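Local coordinates for protein mandelate racemase/muconate lactonizing enzyme/Enolase superfamily (Rhodobacter sphaeroides, PDB 2HZG) that belongs to the enolase superfamily, pairing a mandelate racemase/muconate lactonizing enzyme-type N-terminal capping domain with a barrel domain that holds a sodium ion, at residues V31-G36 and E107-D112; L72-D77 and A83-L88; L224-P229 and A239-R244. All blocks are in the same frame, centred on the assembly; numbering follows the deposited sequence.

Contact 1 (V31-G36 and E107-D112); sequences VRVAAG and EMALWD
V33 and A109 meet at the centre of this strand-on-helix packing, a worked example of how a small residue lets a helix settle on a sheet. The two methyls of V33 divide the work. CG2, beside the backbone N, lies 3.7 Å from CB of A109, while CG1, anti to that nitrogen (chi1 178°), comes within 3.8 Å of CD2 of L110, whose side chain it crosses obliquely. L110 leaves the helix beside the strand, not straight at it, and with CG anti to its carbonyl carbon its CD2 reaches the valine. The carbonyl O of V31 also rests 3.9 Å from CB of A109. The small alanine is consistent with CA atoms of V33 and A109 only 6.3 Å apart and short axes that approach to 8.0 Å.

In the next shell, V31 also touches M102 and I106, and V33 touches L113, so further residues of helix 99-118 pack on the middle strand of the three-stranded antiparallel sheet, which it crosses at 50°. The side chain of E107 leaves the helix away from segment 31-36. Its OE2 accepts NE1 of W111 at 2.8 Å, in the indole plane but well above the carboxylate plane, and also the backbone N of G285; OE1 receives the backbone N of L284. D112 similarly takes the backbone N of W41 and that of L362.

Between the two segments there is thus only van der Waals packing, whereas the buried carboxylates of E107 and D112 take N-H groups from other parts of the chain, one of them on the neighbouring strand; the start of helix 284-297 beside E107 would probably help to stabilise a negative charge there.

Contact 2 (L72-D77 and A83-L88); sequences LGQRLD and ARIAAL
Q74 and I85 bring the irregular segment 72-77 and helix 79-92 closest together, with their CA atoms 7.4 Å apart, where the helix doubles back past the loop that precedes it. Between them lies a small example of an arginine clamping a loop from the helix that follows. The guanidinium of R84 grips one oxygen end-on with two nitrogens: NH1 reaches OE1 of Q74 at 2.8 Å, fairly straight at 154°, and NH2 reaches the same OE1 at 3.1 Å on a more bent path. The oxygen sits almost exactly in the guanidinium plane. Seen from the amide, NH2 lies in the carbonyl plane and NH1 is tilted out of it, as expected for two flat groups turned 41° against each other. NH2 also makes a weak bond, 2.9 Å long, to the carbonyl O of R75. A bend of the arginine chain at chi3 (55°) brings its flat end round to both acceptors.

Next to these bonds the packing is aliphatic. CB of Q74 rests 3.7 Å from CD1 of I85, and CD2 of L88 packs on the amide itself, 3.6 Å from NE2 of Q74. L76 touches CD1 of I85 more loosely, through CD1 at 4.3 Å, and turns on to L110, L113 and L114 of helix 99-118.

NE of R84 is held by D81, whose OD1 forms a salt bridge with it while its OD2 accepts the backbone N of D77. With NE, NH1 and NH2 all engaged, the guanidinium should be restrained in rotation. The implication is a partly exposed charged side chain tying the loop to the helix, beside aliphatic packing supplied by I85.

Contact 3 (L224-P229 and A239-R244); sequences LWLEEP and AALAGR. With NA (sodium ion), chain C.
L241 packs against L226 and P229 inside a beta-alpha-beta unit of the TIM-barrel-like C-terminal domain, joining strand 225-227 and the turn after it to helix 235-242. Its CD2 does the touching: it lies 3.8 Å from CD2 of L226, the two side chains crossing at about a right angle, and 3.7 Å from CB of P229. I250 of the next strand and A211 of helix 208-212 also touch L241.

Adjacent residues of the strand illustrate a familiar division in such barrels, pointing to opposite sides: L226 toward the helix layer, E227 to the metal site. From CB the E227 chain runs outstretched, with CG anti to the backbone N (chi1 174°) and 4.1 Å from the sodium ion; CD follows at 3.4 Å. There the carboxylate splits its duties. OE1 takes NE1 of W225 on its anti lone pair at 3.0 Å and forms a salt bridge with K165, which probably help hold the carboxylate's rotation. D199 and E254 supply the other protein ligands of the sodium ion, and three waters also bind it. At the end of the chain, OE2 of E227 meets the sodium ion at 2.3 Å.

How the contacts relate
Contacts 1 and 2 belong to one neighbourhood of the N-terminal domain, their centres about 11 Å apart. L110 bridges them: its CD1 lies 4.2 Å from CD1 of I85, joining the successive helices 79-92 and 99-118, and its CD2 lies 3.9 Å from CD2 of L76 in the loop. Contact 1 is wholly buried and has no hydrogen bond across its segments; contact 2, at the partly exposed edge, adds hydrogen bonds from an arginine to similar aliphatic packing. Contact 3 stands apart in the barrel, its centre about 38 Å from that of contact 1 and on the opposite side of the chain's centre. Buried like contact 1, it also uses methyl packing, but its strand bears a metal ligand.

Contact 1 (V31-G36 and E107-D112)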
loop_
_atom_site.group_PDB
_atom_site.type_symbol
_atom_site.label_atom_id
_atom_site.label_comp_id
_atom_site.label_asym_id
_atom_site.label_seq_id
_atom_site.Cartn_x
_atom_site.Cartn_y
_atom_site.Cartn_z
ATOM N N VAL A 31 -11.003 11.333 -13.445
ATOM C CA VAL A 31 -9.893 12.259 -13.549
ATOM C C VAL A 31 -9.907 12.804 -14.959
ATOM O O VAL A 31 -9.807 12.037 -15.919
ATOM C CB VAL A 31 -8.514 11.558 -13.310
ATOM C CG1 VAL A 31 -7.376 12.563 -13.464
ATOM C CG2 VAL A 31 -8.432 10.882 -11.917
ATOM N N ARG A 32 -10.038 14.124 -15.079
ATOM C CA ARG A 32 -9.953 14.762 -16.389
ATOM C C ARG A 32 -8.670 15.562 -16.443
ATOM O O ARG A 32 -8.491 16.501 -15.663
ATOM C CB ARG A 32 -11.160 15.685 -16.647
ATOM C CG ARG A 32 -11.165 16.298 -18.064
ATOM C CD ARG A 32 -12.286 17.314 -18.278
ATOM N NE ARG A 32 -12.238 18.402 -17.308
ATOM C CZ ARG A 32 -13.297 19.084 -16.877
ATOM N NH1 ARG A 32 -14.521 18.807 -17.346
ATOM N NH2 ARG A 32 -13.131 20.047 -15.971
ATOM N N VAL A 33 -7.782 15.194 -17.358
ATOM C CA VAL A 33 -6.532 15.916 -17.547
ATOM C C VAL A 33 -6.679 16.798 -18.798
ATOM O O VAL A 33 -7.231 16.344 -19.817
ATOM C CB VAL A 33 -5.333 14.947 -17.695
ATOM C CG1 VAL A 33 -4.026 15.720 -17.938
ATOM C CG2 VAL A 33 -5.198 14.040 -16.449
ATOM N N ALA A 34 -6.222 18.045 -18.704
ATOM C CA ALA A 34 -6.187 18.958 -19.850
ATOM C C ALA A 34 -4.748 19.365 -20.140
ATOM O O ALA A 34 -4.013 19.764 -19.232
ATOM C CB ALA A 34 -7.056 20.220 -19.593
ATOM N N ALA A 35 -4.361 19.285 -21.406
ATOM C CA ALA A 35 -3.059 19.775 -21.838
ATOM C C ALA A 35 -3.290 20.569 -23.115
ATOM O O ALA A 35 -3.527 19.991 -24.175
ATOM C CB ALA A 35 -2.088 18.619 -22.080
ATOM N N GLY A 36 -3.258 21.891 -22.997
ATOM C CA GLY A 36 -3.438 22.781 -24.156
ATOM C C GLY A 36 -4.724 22.502 -24.909
ATOM O O GLY A 36 -4.699 22.303 -26.116
ATOM N N GLU A 107 -2.708 8.493 -14.944
ATOM C CA GLU A 107 -1.883 7.849 -15.950
ATOM C C GLU A 107 -2.738 7.349 -17.136
ATOM O O GLU A 107 -2.395 7.577 -18.297
ATOM C CB GLU A 107 -1.061 6.725 -15.285
ATOM C CG GLU A 107 0.111 6.149 -16.112
ATOM C CD GLU A 107 -0.329 5.020 -17.052
ATOM O OE1 GLU A 107 -1.567 4.777 -17.250
ATOM O OE2 GLU A 107 0.567 4.344 -17.583
ATOM N N MET A 108 -3.852 6.677 -16.853
ATOM C CA MET A 108 -4.712 6.237 -17.940
ATOM C C MET A 108 -5.329 7.419 -18.710
ATOM O O MET A 108 -5.507 7.311 -19.922
ATOM C CB MET A 108 -5.774 5.217 -17.478
ATOM C CG MET A 108 -6.950 5.776 -16.739
ATOM S SD MET A 108 -8.224 4.534 -16.362
ATOM C CE MET A 108 -7.255 3.436 -15.312
ATOM N N ALA A 109 -5.614 8.535 -18.015
ATOM C CA ALA A 109 -6.118 9.761 -18.665
ATOM C C ALA A 109 -5.087 10.354 -19.622
ATOM O O ALA A 109 -5.455 10.975 -20.618
ATOM C CB ALA A 109 -6.543 10.819 -17.614
ATOM N N LEU A 110 -3.801 10.158 -19.316
ATOM C CA LEU A 110 -2.709 10.561 -20.209
ATOM C C LEU A 110 -2.668 9.755 -21.501
ATOM O O LEU A 110 -2.483 10.327 -22.584
ATOM C CB LEU A 110 -1.341 10.497 -19.492
ATOM C CG LEU A 110 -1.205 11.354 -18.235
ATOM C CD1 LEU A 110 0.253 11.330 -17.757
ATOM C CD2 LEU A 110 -1.687 12.771 -18.541
ATOM N N TRP A 111 -2.850 8.442 -21.396
ATOM C CA TRP A 111 -3.014 7.601 -22.572
ATOM C C TRP A 111 -4.235 7.985 -23.404
ATOM O O TRP A 111 -4.144 8.034 -24.628
ATOM C CB TRP A 111 -3.105 6.136 -22.183
ATOM C CG TRP A 111 -1.805 5.614 -21.619
ATOM C CD1 TRP A 111 -1.523 5.390 -20.314
ATOM C CD2 TRP A 111 -0.632 5.275 -22.356
ATOM N NE1 TRP A 111 -0.241 4.906 -20.187
ATOM C CE2 TRP A 111 0.333 4.842 -21.424
ATOM C CE3 TRP A 111 -0.296 5.294 -23.727
ATOM C CZ2 TRP A 111 1.612 4.427 -21.807
ATOM C CZ3 TRP A 111 0.967 4.891 -24.104
ATOM C CH2 TRP A 111 1.908 4.451 -23.153
ATOM N N ASP A 112 -5.356 8.245 -22.725
ATOM C CA ASP A 112 -6.567 8.727 -23.374
ATOM C C ASP A 112 -6.308 10.059 -24.109
ATOM O O ASP A 112 -6.636 10.184 -25.295
ATOM C CB ASP A 112 -7.706 8.859 -22.350
ATOM C CG ASP A 112 -9.078 9.053 -23.018
ATOM O OD1 ASP A 112 -9.362 8.366 -24.033
ATOM O OD2 ASP A 112 -9.870 9.887 -22.529
#

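Contact 2 (L72-D77 and A83-L88)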
loop_
_atom_site.group_PDB
_atom_site.type_symbol
_atom_site.label_atom_id
_atom_site.label_comp_id
_atom_site.label_asym_id
_atom_site.label_seq_id
_atom_site.Cartn_x
_atom_site.Cartn_y
_atom_site.Cartn_z
ATOM N N LEU A 72 0.998 18.415 -12.545
ATOM C CA LEU A 72 0.656 19.749 -13.067
ATOM C C LEU A 72 1.882 20.424 -13.628
ATOM O O LEU A 72 2.915 20.486 -12.961
ATOM C CB LEU A 72 0.040 20.650 -11.985
ATOM C CG LEU A 72 -1.438 20.412 -11.636
ATOM C CD1 LEU A 72 -1.876 21.443 -10.572
ATOM C CD2 LEU A 72 -2.331 20.516 -12.885
ATOM N N GLY A 73 1.775 20.910 -14.863
ATOM C CA GLY A 73 2.857 21.701 -15.479
ATOM C C GLY A 73 3.843 20.828 -16.208
ATOM O O GLY A 73 4.753 21.327 -16.869
ATOM N N GLN A 74 3.677 19.511 -16.091
ATOM C CA GLN A 74 4.590 18.562 -16.748
ATOM C C GLN A 74 4.424 18.502 -18.265
ATOM O O GLN A 74 3.301 18.568 -18.771
ATOM C CB GLN A 74 4.427 17.163 -16.141
ATOM C CG GLN A 74 4.983 17.116 -14.705
ATOM C CD GLN A 74 6.508 17.219 -14.711
ATOM O OE1 GLN A 74 7.148 16.695 -15.614
ATOM N NE2 GLN A 74 7.081 17.907 -13.725
ATOM N N ARG A 75 5.542 18.355 -18.978
ATOM C CA ARG A 75 5.516 18.237 -20.433
ATOM C C ARG A 75 4.968 16.881 -20.828
ATOM O O ARG A 75 5.315 15.861 -20.219
ATOM C CB ARG A 75 6.916 18.420 -21.041
ATOM C CG ARG A 75 7.514 19.793 -20.800
ATOM C CD ARG A 75 8.772 20.050 -21.689
ATOM N NE ARG A 75 9.058 21.476 -21.715
ATOM C CZ ARG A 75 8.444 22.350 -22.516
ATOM N NH1 ARG A 75 7.510 21.937 -23.372
ATOM N NH2 ARG A 75 8.754 23.645 -22.461
ATOM N N LEU A 76 4.120 16.883 -21.852
ATOM C CA LEU A 76 3.476 15.681 -22.332
ATOM C C LEU A 76 3.527 15.671 -23.858
ATOM O O LEU A 76 2.525 15.971 -24.547
ATOM C CB LEU A 76 2.036 15.588 -21.792
ATOM C CG LEU A 76 1.225 14.312 -22.063
ATOM C CD1 LEU A 76 1.794 13.096 -21.316
ATOM C CD2 LEU A 76 -0.243 14.535 -21.699
ATOM N N ASP A 77 4.716 15.339 -24.362
ATOM C CA ASP A 77 5.037 15.351 -25.792
ATOM C C ASP A 77 4.929 13.984 -26.458
ATOM O O ASP A 77 5.178 13.874 -27.668
ATOM C CB ASP A 77 6.472 15.856 -25.996
ATOM C CG ASP A 77 6.609 17.344 -25.742
ATOM O OD1 ASP A 77 5.667 18.085 -26.105
ATOM O OD2 ASP A 77 7.655 17.763 -25.187
ATOM N N ALA A 83 5.455 7.569 -18.836
ATOM C CA ALA A 83 6.425 6.828 -18.017
ATOM C C ALA A 83 7.228 7.764 -17.117
ATOM O O ALA A 83 7.403 7.498 -15.914
ATOM C CB ALA A 83 7.357 5.972 -18.905
ATOM N N ARG A 84 7.675 8.880 -17.693
ATOM C CA ARG A 84 8.475 9.853 -16.961
ATOM C C ARG A 84 7.686 10.442 -15.797
ATOM O O ARG A 84 8.186 10.528 -14.668
ATOM C CB ARG A 84 8.967 10.962 -17.901
ATOM C CG ARG A 84 10.015 11.875 -17.297
ATOM C CD ARG A 84 10.374 13.048 -18.263
ATOM N NE ARG A 84 9.192 13.816 -18.664
ATOM C CZ ARG A 84 8.555 14.668 -17.868
ATOM N NH1 ARG A 84 8.975 14.873 -16.619
ATOM N NH2 ARG A 84 7.492 15.316 -18.321
ATOM N N ILE A 85 6.456 10.853 -16.080
ATOM C CA ILE A 85 5.605 11.442 -15.070
ATOM C C ILE A 85 5.267 10.442 -13.956
ATOM O O ILE A 85 5.299 10.791 -12.759
ATOM C CB ILE A 85 4.320 12.053 -15.705
ATOM C CG1 ILE A 85 4.692 13.314 -16.516
ATOM C CG2 ILE A 85 3.267 12.375 -14.617
ATOM C CD1 ILE A 85 3.580 13.835 -17.475
ATOM N N ALA A 86 4.912 9.216 -14.348
ATOM C CA ALA A 86 4.637 8.138 -13.378
ATOM C C ALA A 86 5.838 7.837 -12.459
ATOM O O ALA A 86 5.674 7.665 -11.254
ATOM C CB ALA A 86 4.194 6.865 -14.111
ATOM N N ALA A 87 7.039 7.766 -13.032
ATOM C CA ALA A 87 8.276 7.614 -12.230
ATOM C C ALA A 87 8.497 8.788 -11.264
ATOM O O ALA A 87 8.939 8.590 -10.136
ATOM C CB ALA A 87 9.490 7.424 -13.143
ATOM N N LEU A 88 8.173 10.002 -11.709
ATOM C CA LEU A 88 8.283 11.204 -10.868
ATOM C C LEU A 88 7.346 11.125 -9.655
ATOM O O LEU A 88 7.753 11.388 -8.529
ATOM C CB LEU A 88 7.991 12.483 -11.682
ATOM C CG LEU A 88 8.486 13.823 -11.113
ATOM C CD1 LEU A 88 9.986 13.822 -10.756
ATOM C CD2 LEU A 88 8.210 14.935 -12.124
#

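Contact 3 (L224-P229 and A239-R244)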
loop_
_atom_site.group_PDB
_atom_site.type_symbol
_atom_site.label_atom_id
_atom_site.label_comp_id
_atom_site.label_asym_id
_atom_site.label_seq_id
_atom_site.Cartn_x
_atom_site.Cartn_y
_atom_site.Cartn_z
ATOM N N LEU A 224 -13.252 -23.320 -12.802
ATOM C CA LEU A 224 -11.991 -23.043 -13.492
ATOM C C LEU A 224 -10.909 -22.460 -12.560
ATOM O O LEU A 224 -9.762 -22.905 -12.576
ATOM C CB LEU A 224 -12.238 -22.105 -14.688
ATOM C CG LEU A 224 -11.032 -21.609 -15.504
ATOM C CD1 LEU A 224 -10.353 -22.766 -16.240
ATOM C CD2 LEU A 224 -11.441 -20.485 -16.482
ATOM N N TRP A 225 -11.273 -21.440 -11.779
ATOM C CA TRP A 225 -10.319 -20.839 -10.882
ATOM C C TRP A 225 -10.978 -20.366 -9.605
ATOM O O TRP A 225 -12.196 -20.116 -9.550
ATOM C CB TRP A 225 -9.500 -19.705 -11.557
ATOM C CG TRP A 225 -10.208 -18.345 -11.726
ATOM C CD1 TRP A 225 -10.778 -17.561 -10.742
ATOM C CD2 TRP A 225 -10.359 -17.607 -12.952
ATOM N NE1 TRP A 225 -11.288 -16.392 -11.300
ATOM C CE2 TRP A 225 -11.035 -16.403 -12.647
ATOM C CE3 TRP A 225 -9.984 -17.853 -14.281
ATOM C CZ2 TRP A 225 -11.354 -15.454 -13.630
ATOM C CZ3 TRP A 225 -10.292 -16.916 -15.244
ATOM C CH2 TRP A 225 -10.967 -15.724 -14.911
ATOM N N LEU A 226 -10.142 -20.270 -8.581
ATOM C CA LEU A 226 -10.507 -19.748 -7.284
ATOM C C LEU A 226 -9.687 -18.495 -7.114
ATOM O O LEU A 226 -8.464 -18.545 -7.083
ATOM C CB LEU A 226 -10.173 -20.770 -6.189
ATOM C CG LEU A 226 -10.331 -20.262 -4.752
ATOM C CD1 LEU A 226 -11.804 -19.908 -4.459
ATOM C CD2 LEU A 226 -9.753 -21.303 -3.763
ATOM N N GLU A 227 -10.378 -17.365 -7.002
ATOM C CA GLU A 227 -9.760 -16.045 -7.053
ATOM C C GLU A 227 -9.624 -15.437 -5.654
ATOM O O GLU A 227 -10.533 -15.544 -4.827
ATOM C CB GLU A 227 -10.597 -15.160 -7.981
ATOM C CG GLU A 227 -10.202 -13.704 -8.064
ATOM C CD GLU A 227 -10.973 -12.966 -9.144
ATOM O OE1 GLU A 227 -11.432 -13.598 -10.123
ATOM O OE2 GLU A 227 -11.083 -11.729 -9.031
ATOM N N GLU A 228 -8.462 -14.841 -5.391
ATOM C CA GLU A 228 -8.191 -14.154 -4.121
ATOM C C GLU A 228 -8.536 -14.980 -2.877
ATOM O O GLU A 228 -9.300 -14.507 -2.028
ATOM C CB GLU A 228 -8.945 -12.809 -4.061
ATOM C CG GLU A 228 -8.381 -11.735 -4.994
ATOM C CD GLU A 228 -8.340 -10.364 -4.325
ATOM O OE1 GLU A 228 -7.198 -9.886 -4.009
ATOM O OE2 GLU A 228 -9.448 -9.793 -4.075
ATOM N N PRO A 229 -7.995 -16.216 -2.759
ATOM C CA PRO A 229 -8.367 -16.970 -1.534
ATOM C C PRO A 229 -7.891 -16.296 -0.228
ATOM O O PRO A 229 -8.501 -16.485 0.811
ATOM C CB PRO A 229 -7.662 -18.334 -1.712
ATOM C CG PRO A 229 -6.528 -18.042 -2.712
ATOM C CD PRO A 229 -7.065 -16.970 -3.632
ATOM N N ALA A 239 0.674 -20.359 -2.541
ATOM C CA ALA A 239 1.490 -21.470 -3.004
ATOM C C ALA A 239 1.089 -22.775 -2.301
ATOM O O ALA A 239 0.986 -23.812 -2.943
ATOM C CB ALA A 239 3.012 -21.173 -2.786
ATOM N N ALA A 240 0.887 -22.725 -0.988
ATOM C CA ALA A 240 0.425 -23.920 -0.238
ATOM C C ALA A 240 -0.909 -24.459 -0.791
ATOM O O ALA A 240 -1.053 -25.656 -1.027
ATOM C CB ALA A 240 0.311 -23.610 1.259
ATOM N N LEU A 241 -1.873 -23.572 -1.013
ATOM C CA LEU A 241 -3.167 -23.961 -1.563
ATOM C C LEU A 241 -3.036 -24.596 -2.954
ATOM O O LEU A 241 -3.649 -25.636 -3.237
ATOM C CB LEU A 241 -4.116 -22.751 -1.617
ATOM C CG LEU A 241 -5.602 -23.070 -1.884
ATOM C CD1 LEU A 241 -6.185 -23.951 -0.772
ATOM C CD2 LEU A 241 -6.413 -21.778 -2.019
ATOM N N ALA A 242 -2.244 -23.962 -3.813
ATOM C CA ALA A 242 -2.007 -24.447 -5.163
ATOM C C ALA A 242 -1.323 -25.820 -5.196
ATOM O O ALA A 242 -1.445 -26.531 -6.182
ATOM C CB ALA A 242 -1.188 -23.428 -5.953
ATOM N N GLY A 243 -0.608 -26.182 -4.131
ATOM C CA GLY A 243 0.109 -27.463 -4.082
ATOM C C GLY A 243 -0.710 -28.637 -3.568
ATOM O O GLY A 243 -0.201 -29.742 -3.460
ATOM N N ARG A 244 -1.980 -28.409 -3.244
ATOM C CA ARG A 244 -2.838 -29.469 -2.721
ATOM C C ARG A 244 -3.388 -30.404 -3.800
ATOM O O ARG A 244 -4.084 -31.359 -3.487
ATOM C CB ARG A 244 -3.976 -28.884 -1.882
ATOM C CG ARG A 244 -3.491 -27.956 -0.798
ATOM C CD ARG A 244 -2.758 -28.708 0.306
ATOM N NE ARG A 244 -3.711 -28.985 1.358
ATOM C CZ ARG A 244 -3.694 -28.432 2.560
ATOM N NH1 ARG A 244 -2.731 -27.592 2.910
ATOM N NH2 ARG A 244 -4.638 -28.758 3.423
HETATM NA NA NA C . -12.194 -10.112 -7.749
HETATM O O HOH W 1 -11.557 -10.575 -5.015
HETATM O O HOH W 2 -13.006 -8.003 -6.775
HETATM O O HOH W 3 -13.793 -9.386 -9.623
#